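Local coordinates for protein HIAXHD3 (Humicola insolens, PDB 3ZXK) that probably removes arabinofuranose side chains from xylan as an exo-acting family 43 glycoside hydrolase, and has been a subject of active-site engineering toward endo-xylanase activity, at residues L146-D149 against T153-I156; V165-P170 against S223-Y228; R89-R92 against F97-Y100; A19-R24 against G193-K198. All coordinates share one frame; numbering follows the deposited sequence. Where two conformers were deposited one is given.

Contact 1 of 4, residues L146-D149 against T153-I156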
loop_
_atom_site.group_PDB
_atom_site.type_symbol
_atom_site.label_atom_id
_atom_site.label_comp_id
_atom_site.label_asym_id
_atom_site.label_seq_id
_atom_site.Cartn_x
_atom_site.Cartn_y
_atom_site.Cartn_z
ATOM N N LEU A 146 8.995 -14.736 -6.422
ATOM C CA LEU A 146 9.008 -16.129 -5.991
ATOM C C LEU A 146 8.189 -17.034 -6.896
ATOM O O LEU A 146 7.078 -16.676 -7.282
ATOM C CB LEU A 146 8.411 -16.221 -4.558
ATOM C CG LEU A 146 8.180 -17.602 -3.925
ATOM C CD1 LEU A 146 9.511 -18.309 -3.757
ATOM C CD2 LEU A 146 7.466 -17.491 -2.581
ATOM N N LEU A 147 8.733 -18.231 -7.177
ATOM C CA LEU A 147 8.015 -19.319 -7.803
ATOM C C LEU A 147 8.161 -20.560 -6.929
ATOM O O LEU A 147 9.268 -20.913 -6.589
ATOM C CB LEU A 147 8.605 -19.625 -9.217
ATOM C CG LEU A 147 8.154 -20.976 -9.802
ATOM C CD1 LEU A 147 6.662 -20.950 -10.051
ATOM C CD2 LEU A 147 8.873 -21.325 -11.091
ATOM N N ILE A 148 7.059 -21.181 -6.548
ATOM C CA ILE A 148 7.120 -22.528 -5.996
ATOM C C ILE A 148 6.796 -23.495 -7.135
ATOM O O ILE A 148 5.644 -23.556 -7.579
ATOM C CB ILE A 148 6.139 -22.670 -4.809
ATOM C CG1 ILE A 148 6.413 -21.533 -3.792
ATOM C CG2 ILE A 148 6.176 -24.089 -4.230
ATOM C CD1 ILE A 148 5.531 -21.527 -2.561
ATOM N N ASP A 149 7.815 -24.233 -7.594
ATOM C CA ASP A 149 7.708 -25.076 -8.763
ATOM C C ASP A 149 6.828 -26.319 -8.515
ATOM O O ASP A 149 6.479 -26.643 -7.385
ATOM C CB ASP A 149 9.118 -25.439 -9.251
ATOM C CG ASP A 149 9.158 -25.798 -10.705
ATOM O OD1 ASP A 149 8.090 -25.786 -11.380
ATOM O OD2 ASP A 149 10.273 -26.091 -11.185
ATOM N N THR A 153 10.241 -27.226 -5.436
ATOM C CA THR A 153 11.459 -26.442 -5.273
ATOM C C THR A 153 11.093 -24.966 -5.449
ATOM O O THR A 153 10.320 -24.623 -6.316
ATOM C CB THR A 153 12.542 -26.858 -6.264
ATOM O OG1 THR A 153 12.862 -28.241 -6.033
ATOM C CG2 THR A 153 13.811 -25.995 -6.101
ATOM N N MET A 154 11.669 -24.116 -4.612
ATOM C CA MET A 154 11.404 -22.696 -4.602
ATOM C C MET A 154 12.555 -21.914 -5.272
ATOM O O MET A 154 13.763 -22.185 -5.027
ATOM C CB MET A 154 11.165 -22.242 -3.162
ATOM C CG MET A 154 9.951 -22.920 -2.522
ATOM S SD MET A 154 9.876 -22.536 -0.770
ATOM C CE MET A 154 9.388 -20.824 -0.828
ATOM N N TYR A 155 12.183 -20.956 -6.131
ATOM C CA TYR A 155 13.110 -20.094 -6.864
ATOM C C TYR A 155 12.698 -18.654 -6.676
ATOM O O TYR A 155 11.515 -18.372 -6.539
ATOM C CB TYR A 155 13.062 -20.408 -8.389
ATOM C CG TYR A 155 13.450 -21.823 -8.721
ATOM C CD1 TYR A 155 14.784 -22.198 -8.880
ATOM C CD2 TYR A 155 12.470 -22.807 -8.841
ATOM C CE1 TYR A 155 15.113 -23.514 -9.148
ATOM C CE2 TYR A 155 12.802 -24.128 -9.121
ATOM C CZ TYR A 155 14.135 -24.455 -9.276
ATOM O OH TYR A 155 14.515 -25.750 -9.543
ATOM N N ILE A 156 13.680 -17.754 -6.706
ATOM C CA ILE A 156 13.395 -16.317 -6.729
ATOM C C ILE A 156 14.160 -15.650 -7.881
ATOM O O ILE A 156 15.388 -15.737 -7.954
ATOM C CB ILE A 156 13.717 -15.613 -5.389
ATOM C CG1 ILE A 156 12.812 -16.181 -4.273
ATOM C CG2 ILE A 156 13.555 -14.092 -5.505
ATOM C CD1 ILE A 156 13.105 -15.655 -2.881
HETATM O O HOH W 1 12.420 -27.354 -10.100
#

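Contact 2 of 4, residues V165-P170 against S223-Y228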
loop_
_atom_site.group_PDB
_atom_site.type_symbol
_atom_site.label_atom_id
_atom_site.label_comp_id
_atom_site.label_asym_id
_atom_site.label_seq_id
_atom_site.Cartn_x
_atom_site.Cartn_y
_atom_site.Cartn_z
ATOM N N VAL A 165 18.428 -15.676 -11.097
ATOM C CA VAL A 165 17.518 -16.618 -10.458
ATOM C C VAL A 165 18.255 -17.382 -9.376
ATOM O O VAL A 165 19.270 -18.047 -9.636
ATOM C CB VAL A 165 16.882 -17.608 -11.473
ATOM C CG1 VAL A 165 16.147 -18.769 -10.767
ATOM C CG2 VAL A 165 15.970 -16.878 -12.444
ATOM N N ALA A 166 17.725 -17.297 -8.163
ATOM C CA ALA A 166 18.218 -18.070 -7.029
ATOM C C ALA A 166 17.332 -19.285 -6.791
ATOM O O ALA A 166 16.093 -19.230 -6.960
ATOM C CB ALA A 166 18.208 -17.231 -5.753
ATOM N N GLN A 167 17.971 -20.387 -6.422
ATOM C CA GLN A 167 17.275 -21.558 -5.923
ATOM C C GLN A 167 17.380 -21.553 -4.403
ATOM O O GLN A 167 18.466 -21.329 -3.866
ATOM C CB GLN A 167 17.912 -22.824 -6.481
ATOM C CG GLN A 167 17.163 -24.071 -6.054
ATOM C CD GLN A 167 17.766 -25.360 -6.580
ATOM O OE1 GLN A 167 18.318 -25.402 -7.672
ATOM N NE2 GLN A 167 17.620 -26.428 -5.821
ATOM N N LEU A 168 16.257 -21.757 -3.720
ATOM C CA LEU A 168 16.271 -21.838 -2.264
ATOM C C LEU A 168 16.301 -23.264 -1.750
ATOM O O LEU A 168 16.045 -24.206 -2.492
ATOM C CB LEU A 168 15.040 -21.133 -1.703
ATOM C CG LEU A 168 14.756 -19.743 -2.258
ATOM C CD1 LEU A 168 13.624 -19.187 -1.440
ATOM C CD2 LEU A 168 15.974 -18.839 -2.154
ATOM N N SER A 169 16.655 -23.397 -0.471
ATOM C CA SER A 169 16.640 -24.691 0.179
ATOM C C SER A 169 15.188 -25.218 0.287
ATOM O O SER A 169 14.215 -24.452 0.141
ATOM C CB SER A 169 17.266 -24.575 1.574
ATOM O OG SER A 169 16.578 -23.605 2.338
ATOM N N PRO A 170 15.034 -26.524 0.541
ATOM C CA PRO A 170 13.669 -27.049 0.622
ATOM C C PRO A 170 12.749 -26.288 1.593
ATOM O O PRO A 170 11.551 -26.143 1.298
ATOM C CB PRO A 170 13.890 -28.510 1.040
ATOM C CG PRO A 170 15.217 -28.863 0.416
ATOM C CD PRO A 170 16.042 -27.605 0.448
ATOM N N SER A 223 14.720 -24.945 -18.385
ATOM C CA SER A 223 15.229 -24.840 -17.002
ATOM C C SER A 223 14.792 -23.528 -16.351
ATOM O O SER A 223 14.756 -22.500 -17.024
ATOM C CB SER A 223 16.762 -24.829 -16.993
ATOM O OG SER A 223 17.277 -24.567 -15.695
ATOM N N PRO A 224 14.540 -23.539 -15.029
ATOM C CA PRO A 224 14.267 -22.282 -14.335
ATOM C C PRO A 224 15.429 -21.295 -14.405
ATOM O O PRO A 224 15.212 -20.099 -14.286
ATOM C CB PRO A 224 14.041 -22.713 -12.870
ATOM C CG PRO A 224 14.593 -24.103 -12.772
ATOM C CD PRO A 224 14.427 -24.707 -14.141
ATOM N N PHE A 225 16.645 -21.794 -14.633
ATOM C CA PHE A 225 17.810 -20.942 -14.722
ATOM C C PHE A 225 17.993 -20.360 -16.121
ATOM O O PHE A 225 18.895 -19.545 -16.342
ATOM C CB PHE A 225 19.064 -21.716 -14.277
ATOM C CG PHE A 225 18.998 -22.178 -12.846
ATOM C CD1 PHE A 225 18.948 -21.248 -11.812
ATOM C CD2 PHE A 225 18.946 -23.538 -12.527
ATOM C CE1 PHE A 225 18.862 -21.661 -10.489
ATOM C CE2 PHE A 225 18.890 -23.953 -11.207
ATOM C CZ PHE A 225 18.834 -23.014 -10.188
ATOM N N GLY A 226 17.125 -20.747 -17.062
ATOM C CA GLY A 226 17.161 -20.152 -18.394
ATOM C C GLY A 226 18.341 -20.634 -19.221
ATOM O O GLY A 226 18.695 -21.807 -19.164
ATOM N N PRO A 227 18.969 -19.740 -20.009
ATOM C CA PRO A 227 18.689 -18.309 -20.192
ATOM C C PRO A 227 17.293 -18.034 -20.735
ATOM O O PRO A 227 16.596 -18.962 -21.188
ATOM C CB PRO A 227 19.749 -17.857 -21.206
ATOM C CG PRO A 227 20.257 -19.105 -21.837
ATOM C CD PRO A 227 20.109 -20.192 -20.834
ATOM N N TYR A 228 16.894 -16.768 -20.679
ATOM C CA TYR A 228 15.558 -16.380 -21.093
ATOM C C TYR A 228 15.598 -15.504 -22.311
ATOM O O TYR A 228 16.510 -14.690 -22.460
ATOM C CB TYR A 228 14.881 -15.613 -19.974
ATOM C CG TYR A 228 14.451 -16.489 -18.812
ATOM C CD1 TYR A 228 15.366 -16.940 -17.855
ATOM C CD2 TYR A 228 13.118 -16.845 -18.660
ATOM C CE1 TYR A 228 14.950 -17.737 -16.784
ATOM C CE2 TYR A 228 12.688 -17.644 -17.601
ATOM C CZ TYR A 228 13.606 -18.101 -16.672
ATOM O OH TYR A 228 13.178 -18.879 -15.609
#

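Contact 3 of 4, residues R89-R92 against F97-Y100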
loop_
_atom_site.group_PDB
_atom_site.type_symbol
_atom_site.label_atom_id
_atom_site.label_comp_id
_atom_site.label_asym_id
_atom_site.label_seq_id
_atom_site.Cartn_x
_atom_site.Cartn_y
_atom_site.Cartn_z
ATOM N N ARG A 89 3.703 -16.068 -2.125
ATOM C CA ARG A 89 3.037 -17.242 -2.738
ATOM C C ARG A 89 2.535 -18.161 -1.650
ATOM O O ARG A 89 3.016 -18.126 -0.530
ATOM C CB ARG A 89 3.949 -18.046 -3.700
ATOM C CG ARG A 89 4.428 -17.306 -4.963
ATOM C CD ARG A 89 3.313 -17.174 -5.999
ATOM N NE ARG A 89 3.610 -16.230 -7.072
ATOM C CZ ARG A 89 4.103 -16.548 -8.276
ATOM N NH1 ARG A 89 4.397 -17.812 -8.631
ATOM N NH2 ARG A 89 4.318 -15.575 -9.145
ATOM N N TYR A 90 1.558 -18.988 -1.992
ATOM C CA TYR A 90 1.048 -19.981 -1.057
ATOM C C TYR A 90 1.604 -21.370 -1.406
ATOM O O TYR A 90 1.496 -21.825 -2.558
ATOM C CB TYR A 90 -0.467 -20.020 -1.179
ATOM C CG TYR A 90 -1.125 -21.095 -0.367
ATOM C CD1 TYR A 90 -1.120 -21.057 1.036
ATOM C CD2 TYR A 90 -1.786 -22.138 -1.002
ATOM C CE1 TYR A 90 -1.757 -22.052 1.784
ATOM C CE2 TYR A 90 -2.400 -23.141 -0.285
ATOM C CZ TYR A 90 -2.400 -23.090 1.109
ATOM O OH TYR A 90 -3.048 -24.102 1.808
ATOM N N ARG A 91 2.188 -22.023 -0.408
ATOM C CA ARG A 91 2.789 -23.335 -0.601
ATOM C C ARG A 91 1.780 -24.372 -0.162
ATOM O O ARG A 91 1.475 -24.484 1.024
ATOM C CB ARG A 91 4.065 -23.451 0.226
ATOM C CG ARG A 91 4.981 -24.558 -0.260
ATOM C CD ARG A 91 6.258 -24.595 0.549
ATOM N NE ARG A 91 7.251 -25.433 -0.137
ATOM C CZ ARG A 91 8.493 -25.624 0.298
ATOM N NH1 ARG A 91 8.908 -25.075 1.451
ATOM N NH2 ARG A 91 9.330 -26.370 -0.406
ATOM N N ARG A 92 1.272 -25.146 -1.125
ATOM C CA ARG A 92 0.276 -26.183 -0.814
ATOM C C ARG A 92 0.809 -27.288 0.095
ATOM O O ARG A 92 0.092 -27.757 0.987
ATOM C CB ARG A 92 -0.286 -26.800 -2.096
ATOM C CG ARG A 92 -1.388 -25.966 -2.727
ATOM C CD ARG A 92 -0.915 -24.634 -3.254
ATOM N NE ARG A 92 -1.956 -24.074 -4.122
ATOM C CZ ARG A 92 -1.850 -22.919 -4.758
ATOM N NH1 ARG A 92 -0.764 -22.167 -4.586
ATOM N NH2 ARG A 92 -2.839 -22.514 -5.542
ATOM N N PHE A 97 1.841 -19.602 3.719
ATOM C CA PHE A 97 2.180 -18.455 2.853
ATOM C C PHE A 97 3.605 -17.967 3.119
ATOM O O PHE A 97 4.023 -17.867 4.285
ATOM C CB PHE A 97 1.220 -17.295 3.113
ATOM C CG PHE A 97 -0.189 -17.512 2.602
ATOM C CD1 PHE A 97 -1.138 -18.159 3.404
ATOM C CD2 PHE A 97 -0.596 -17.010 1.360
ATOM C CE1 PHE A 97 -2.448 -18.337 2.949
ATOM C CE2 PHE A 97 -1.910 -17.198 0.901
ATOM C CZ PHE A 97 -2.830 -17.853 1.699
ATOM N N TYR A 98 4.343 -17.698 2.043
ATOM C CA TYR A 98 5.708 -17.195 2.132
ATOM C C TYR A 98 5.811 -15.800 1.507
ATOM O O TYR A 98 5.597 -15.632 0.291
ATOM C CB TYR A 98 6.706 -18.089 1.398
ATOM C CG TYR A 98 6.946 -19.462 1.991
ATOM C CD1 TYR A 98 5.927 -20.429 2.025
ATOM C CD2 TYR A 98 8.196 -19.814 2.494
ATOM C CE1 TYR A 98 6.142 -21.695 2.566
ATOM C CE2 TYR A 98 8.421 -21.092 3.018
ATOM C CZ TYR A 98 7.384 -22.025 3.074
ATOM O OH TYR A 98 7.625 -23.286 3.566
ATOM N N TRP A 99 6.267 -14.843 2.297
ATOM C CA TRP A 99 6.513 -13.474 1.837
ATOM C C TRP A 99 8.005 -13.221 1.899
ATOM O O TRP A 99 8.609 -13.387 2.956
ATOM C CB TRP A 99 5.763 -12.457 2.739
ATOM C CG TRP A 99 6.043 -11.025 2.322
ATOM C CD1 TRP A 99 5.368 -10.303 1.358
ATOM C CD2 TRP A 99 7.129 -10.164 2.768
ATOM N NE1 TRP A 99 5.937 -9.062 1.184
ATOM C CE2 TRP A 99 7.005 -8.917 2.013
ATOM C CE3 TRP A 99 8.149 -10.284 3.699
ATOM C CZ2 TRP A 99 7.866 -7.845 2.210
ATOM C CZ3 TRP A 99 9.026 -9.203 3.872
ATOM C CH2 TRP A 99 8.883 -8.008 3.148
ATOM N N TYR A 100 8.606 -12.822 0.783
ATOM C CA TYR A 100 10.016 -12.429 0.840
ATOM C C TYR A 100 10.103 -10.978 0.386
ATOM O O TYR A 100 9.452 -10.602 -0.606
ATOM C CB TYR A 100 10.878 -13.246 -0.122
ATOM C CG TYR A 100 11.013 -14.720 0.163
ATOM C CD1 TYR A 100 10.028 -15.633 -0.242
ATOM C CD2 TYR A 100 12.156 -15.215 0.826
ATOM C CE1 TYR A 100 10.173 -17.000 0.017
ATOM C CE2 TYR A 100 12.303 -16.580 1.087
ATOM C CZ TYR A 100 11.310 -17.458 0.674
ATOM O OH TYR A 100 11.430 -18.810 0.923
#

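Contact 4 of 4, residues A19-R24 against G193-K198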
loop_
_atom_site.group_PDB
_atom_site.type_symbol
_atom_site.label_atom_id
_atom_site.label_comp_id
_atom_site.label_asym_id
_atom_site.label_seq_id
_atom_site.Cartn_x
_atom_site.Cartn_y
_atom_site.Cartn_z
ATOM N N ALA A 19 3.443 -2.251 -6.735
ATOM C CA ALA A 19 4.331 -3.424 -6.830
ATOM C C ALA A 19 3.623 -4.751 -6.584
ATOM O O ALA A 19 4.157 -5.661 -5.950
ATOM C CB ALA A 19 5.553 -3.276 -5.926
ATOM N N LEU A 20 2.427 -4.872 -7.137
ATOM C CA LEU A 20 1.551 -5.985 -6.821
ATOM C C LEU A 20 2.105 -7.329 -7.281
ATOM O O LEU A 20 2.786 -7.409 -8.311
ATOM C CB LEU A 20 0.144 -5.718 -7.374
ATOM C CG LEU A 20 -0.037 -5.756 -8.898
ATOM C CD1 LEU A 20 -0.455 -7.156 -9.354
ATOM C CD2 LEU A 20 -1.059 -4.714 -9.341
ATOM N N GLU A 21 1.816 -8.346 -6.473
ATOM C CA GLU A 21 1.945 -9.766 -6.844
ATOM C C GLU A 21 0.536 -10.327 -6.751
ATOM O O GLU A 21 -0.126 -10.069 -5.764
ATOM C CB GLU A 21 2.848 -10.506 -5.824
ATOM C CG GLU A 21 2.866 -12.046 -5.952
ATOM C CD GLU A 21 3.984 -12.576 -6.835
ATOM O OE1 GLU A 21 5.171 -12.248 -6.601
ATOM O OE2 GLU A 21 3.672 -13.338 -7.768
ATOM N N VAL A 22 0.070 -11.073 -7.758
ATOM C CA VAL A 22 -1.257 -11.712 -7.697
ATOM C C VAL A 22 -1.145 -13.207 -7.960
ATOM O O VAL A 22 -0.344 -13.642 -8.790
ATOM C CB VAL A 22 -2.279 -11.141 -8.723
ATOM C CG1 VAL A 22 -2.966 -9.864 -8.236
ATOM C CG2 VAL A 22 -1.674 -10.997 -10.126
ATOM N N PHE A 23 -1.947 -13.989 -7.250
ATOM C CA PHE A 23 -1.996 -15.432 -7.496
ATOM C C PHE A 23 -3.339 -15.966 -7.057
ATOM O O PHE A 23 -4.093 -15.255 -6.407
ATOM C CB PHE A 23 -0.825 -16.182 -6.817
ATOM C CG PHE A 23 -0.781 -16.025 -5.319
ATOM C CD1 PHE A 23 -0.111 -14.970 -4.720
ATOM C CD2 PHE A 23 -1.440 -16.928 -4.501
ATOM C CE1 PHE A 23 -0.100 -14.811 -3.335
ATOM C CE2 PHE A 23 -1.410 -16.793 -3.113
ATOM C CZ PHE A 23 -0.723 -15.749 -2.524
ATOM N N ARG A 24 -3.634 -17.198 -7.444
ATOM C CA ARG A 24 -4.916 -17.802 -7.111
ATOM C C ARG A 24 -4.702 -19.035 -6.268
ATOM O O ARG A 24 -3.779 -19.824 -6.532
ATOM C CB ARG A 24 -5.652 -18.206 -8.393
ATOM C CG ARG A 24 -7.002 -18.827 -8.134
ATOM C CD ARG A 24 -7.787 -19.058 -9.413
ATOM N NE ARG A 24 -7.121 -19.972 -10.339
ATOM C CZ ARG A 24 -7.232 -21.298 -10.307
ATOM N NH1 ARG A 24 -7.977 -21.899 -9.376
ATOM N NH2 ARG A 24 -6.600 -22.035 -11.204
ATOM N N GLY A 193 11.431 -5.505 -11.450
ATOM C CA GLY A 193 10.045 -5.912 -11.175
ATOM C C GLY A 193 9.683 -7.364 -11.439
ATOM O O GLY A 193 8.491 -7.667 -11.649
ATOM N N ALA A 194 10.663 -8.280 -11.384
ATOM C CA ALA A 194 10.439 -9.700 -11.652
ATOM C C ALA A 194 9.246 -10.340 -10.915
ATOM O O ALA A 194 9.064 -10.181 -9.708
ATOM C CB ALA A 194 11.726 -10.507 -11.403
ATOM N N ARG A 195 8.452 -11.078 -11.690
ATOM C CA ARG A 195 7.489 -12.043 -11.165
ATOM C C ARG A 195 7.784 -13.336 -11.904
ATOM O O ARG A 195 8.089 -13.295 -13.119
ATOM C CB ARG A 195 6.035 -11.576 -11.365
ATOM C CG ARG A 195 5.433 -10.844 -10.159
ATOM C CD ARG A 195 5.919 -9.421 -10.090
ATOM N NE ARG A 195 5.409 -8.795 -8.871
ATOM C CZ ARG A 195 5.961 -8.931 -7.666
ATOM N NH1 ARG A 195 7.041 -9.688 -7.507
ATOM N NH2 ARG A 195 5.459 -8.279 -6.630
ATOM N N MET A 196 7.723 -14.477 -11.225
ATOM C CA MET A 196 8.154 -15.742 -11.842
ATOM C C MET A 196 7.026 -16.794 -11.859
ATOM O O MET A 196 6.279 -16.932 -10.869
ATOM C CB MET A 196 9.403 -16.291 -11.135
ATOM C CG MET A 196 10.064 -17.469 -11.867
ATOM S SD MET A 196 11.629 -17.871 -11.068
ATOM C CE MET A 196 12.310 -19.133 -12.139
ATOM N N TYR A 197 6.911 -17.523 -12.980
ATOM C CA TYR A 197 5.784 -18.441 -13.186
ATOM C C TYR A 197 6.213 -19.751 -13.830
ATOM O O TYR A 197 7.161 -19.801 -14.627
ATOM C CB TYR A 197 4.730 -17.806 -14.094
ATOM C CG TYR A 197 4.264 -16.438 -13.613
ATOM C CD1 TYR A 197 3.232 -16.312 -12.659
ATOM C CD2 TYR A 197 4.873 -15.281 -14.092
ATOM C CE1 TYR A 197 2.831 -15.065 -12.197
ATOM C CE2 TYR A 197 4.481 -14.026 -13.642
ATOM C CZ TYR A 197 3.426 -13.914 -12.709
ATOM O OH TYR A 197 2.990 -12.670 -12.204
ATOM N N LYS A 198 5.488 -20.804 -13.498
ATOM C CA LYS A 198 5.603 -22.091 -14.186
ATOM C C LYS A 198 4.233 -22.318 -14.808
ATOM O O LYS A 198 3.228 -22.431 -14.104
ATOM C CB LYS A 198 5.967 -23.190 -13.179
ATOM C CG LYS A 198 5.935 -24.609 -13.721
ATOM C CD LYS A 198 7.087 -24.883 -14.665
ATOM C CE LYS A 198 7.179 -26.365 -14.992
ATOM N NZ LYS A 198 7.476 -27.152 -13.765
HETATM O O HOH W 2 6.777 -14.198 -8.513
HETATM O O HOH W 3 1.972 -12.549 -9.778
#

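Contact 1 of 4, residues L146-D149 against T153-I156
Leu147 and Tyr155 form the hydrogen-bonded pair of this antiparallel hairpin, and each satisfies the backbone of the other: Leu147 N gives to Tyr155 O at 2.9 Å, Tyr155 N to Leu147 O at 3.0 Å, both nearly straight. The ladder extends into the turn, where Asp149 N donates to Thr153 O at 2.8 Å. Leu147 O and Tyr155 O each also meet a CA-H, from Met154 and Leu146. Along its other edge, strand 154-158 bonds through Met154 and Ile156 to Leu168 and Ala166.

Asp149 holds its CG anti to the backbone N (chi1 -156°), which brings the carboxylate obliquely up to the CE2 side of the Tyr155 ring, the two planes 67° apart, with CB at the ring edge. One water joins them, 2.7 Å from Asp149 OD2 and 2.7 Å from Tyr155 OH; Tyr203 OH also bonds OD2, and Lys198 pairs with OD1.

On the other face of the sheet, that of Leu146 and Met154, Leu146 CD1 touches Met154 CE at 3.9 Å and Ile156 CG1 at 4.0 Å, while Ile148 and Met154 lie side by side. A buried carboxylate so supplied with a lysine, a hydroxyl and water is likely to stay ionised.

Contact 2 of 4, residues V165-P170 against S223-Y228
Val165 presses both its methyls against the backbone of the turn opposite, CG2 lying 3.8 Å from Pro224 O, and CG1 also reaches Phe225 CD1 at 3.9 Å. This is the dense part of the contact. Pro224 O is also gripped by Tyr228 OH, which donates at 2.7 Å from above the carbonyl plane, on the side away from Val165 CG2, and Ile205 and Val182 close in on Val165. Although no hydrogen bond joins the two segments, the ring of Phe225 turns its rim to two oxygens: Val165 O is 3.7 Å from CE1 and Gln167 OE1 3.5 Å from CZ, both near the ring plane.

The partner segment owes its shape to a type I turn from Ser223 to Gly226, reinforced by an ST turn in which Phe225 N donates to Ser223 OG; Gly226 has positive phi, and a cis peptide bond precedes Pro227. In the five-bladed propeller expected of family 43, this loop between strands 213-219 and 228-232 of one blade leans on strand 163-168 of the preceding one.

The more exposed side has fewer contacts, and it relies on the edge approach of Gln167 OE1 and on Arg177 rather than on packed methyls. Gln167, partly exposed, stretches out with CG anti to its backbone N (chi1 -176°) and lays its amide within 27° of coplanar with the ring. Arg177 adds a cation-pi contact. Replacing Phe225 with an alanine would probably open a gap beside Val165 CG1 and leave the Gln167 amide free to turn and Arg177 without its aromatic partner.

Contact 3 of 4, residues R89-R92 against F97-Y100
Tyr90 sets CG anti to its backbone N (chi1 174°) while Phe97 sets CG anti to its carbonyl carbon (chi1 -71°), and these choices carry Tyr90 CD1 over the middle of the Phe97 ring, 3.6 Å from CE1. The planes meet at 47°, too oblique for a stack or an edge-to-face pair, but Tyr90 CB adds a CH-pi contact over the same ring.

On the other face of the hairpin, Arg91, extended from CG to NE, passes obliquely by the Tyr98 ring, its CD 3.5 Å from CE1. At the end NH1 donates to Tyr98 OH at 3.1 Å, exactly in the guanidinium plane. Asp152 pairs with NE and Pro170 O takes NH2, while Tyr98 OH has a second partner in Asn94 ND2, so the group is fixed at several corners. A phenylalanine at Tyr98 would probably leave Arg91 NH1 without this acceptor and Asn94 without its hydroxyl partner.

Between the two faces, Arg89 and Tyr98 share both backbone bonds, Tyr98 N to Arg89 O at 2.9 Å and Arg89 N to Tyr98 O at 3.1 Å. Tyr90 and Phe97 turn toward Phe23 on strand 21-25, whereas Arg91 and Tyr98 meet Met154. An antiparallel hairpin whose two faces pack against the neighbouring sheets on either hand is consistent with a blade of the five-bladed propeller expected of family 43.

Contact 4 of 4, residues A19-R24 against G193-K198
Glu21 and Arg195, their CA atoms 7.4 Å apart, sit on strands 21-25 and 192-199, which run in broadly the same direction with no backbone hydrogen bond between the segments and diverge toward Arg24 and Lys198. Just before strand 21-25, Ala19 adopts a left-handed conformation (phi 56°), and the carbonyls of Ala19 and Leu20 both come to the rim of the Arg195 guanidinium. Glu192, immediately before Gly193, belongs to the glycan pocket.

Arg195 bends at chi2 to reach these carbonyls. Its NE donates to Leu20 O at 3.0 Å; NH2 makes weak bonds to Ala19 O, at 3.0 Å, and to Leu20 O, and its stronger partner is Ser86 O. NH1 turns back to Ala194 O. Glu21 comes over a face of this group: OE1 lies 3.3 Å from NH1, well out of plane, so the salt bridge is one of charge alone.

The Glu21 carboxylate has other partners. Thr87 bonds OE1 and Arg89 pairs with OE2. One water links OE1 to Met196 N, and another, 2.7 Å from OE2, accepts from Val22 N and from Tyr197 OH, the latter at 2.6 Å.

Both strands are the first of their sheets, the position nearest the central axis in a beta-propeller. Strand 87-91 lies against both, through Phe23 on Leu88 and Arg195 on Thr87.

From the N terminus, residues 19-24 open contact 4, which closes only at 193-198, after the rest of the first sheet and all of the next two have gone by. Contact 3 closes the hairpin that opens the second sheet, 89-92 on 97-100, and contact 1 the one that opens the third, 146-149 on 153-156; both fall within the span of contact 4. Contact 2 begins at 165-170, inside that span, but ends beyond it at 223-228, so contacts 2 and 4 cross. Space follows suit: strands 154-158 and 163-168 are sheet neighbours joining contacts 1 and 2, Arg89 ties contact 3 to Glu21 of contact 4, and Met196 touches residues of contacts 1 and 2. Together they knit the first four propeller sheets.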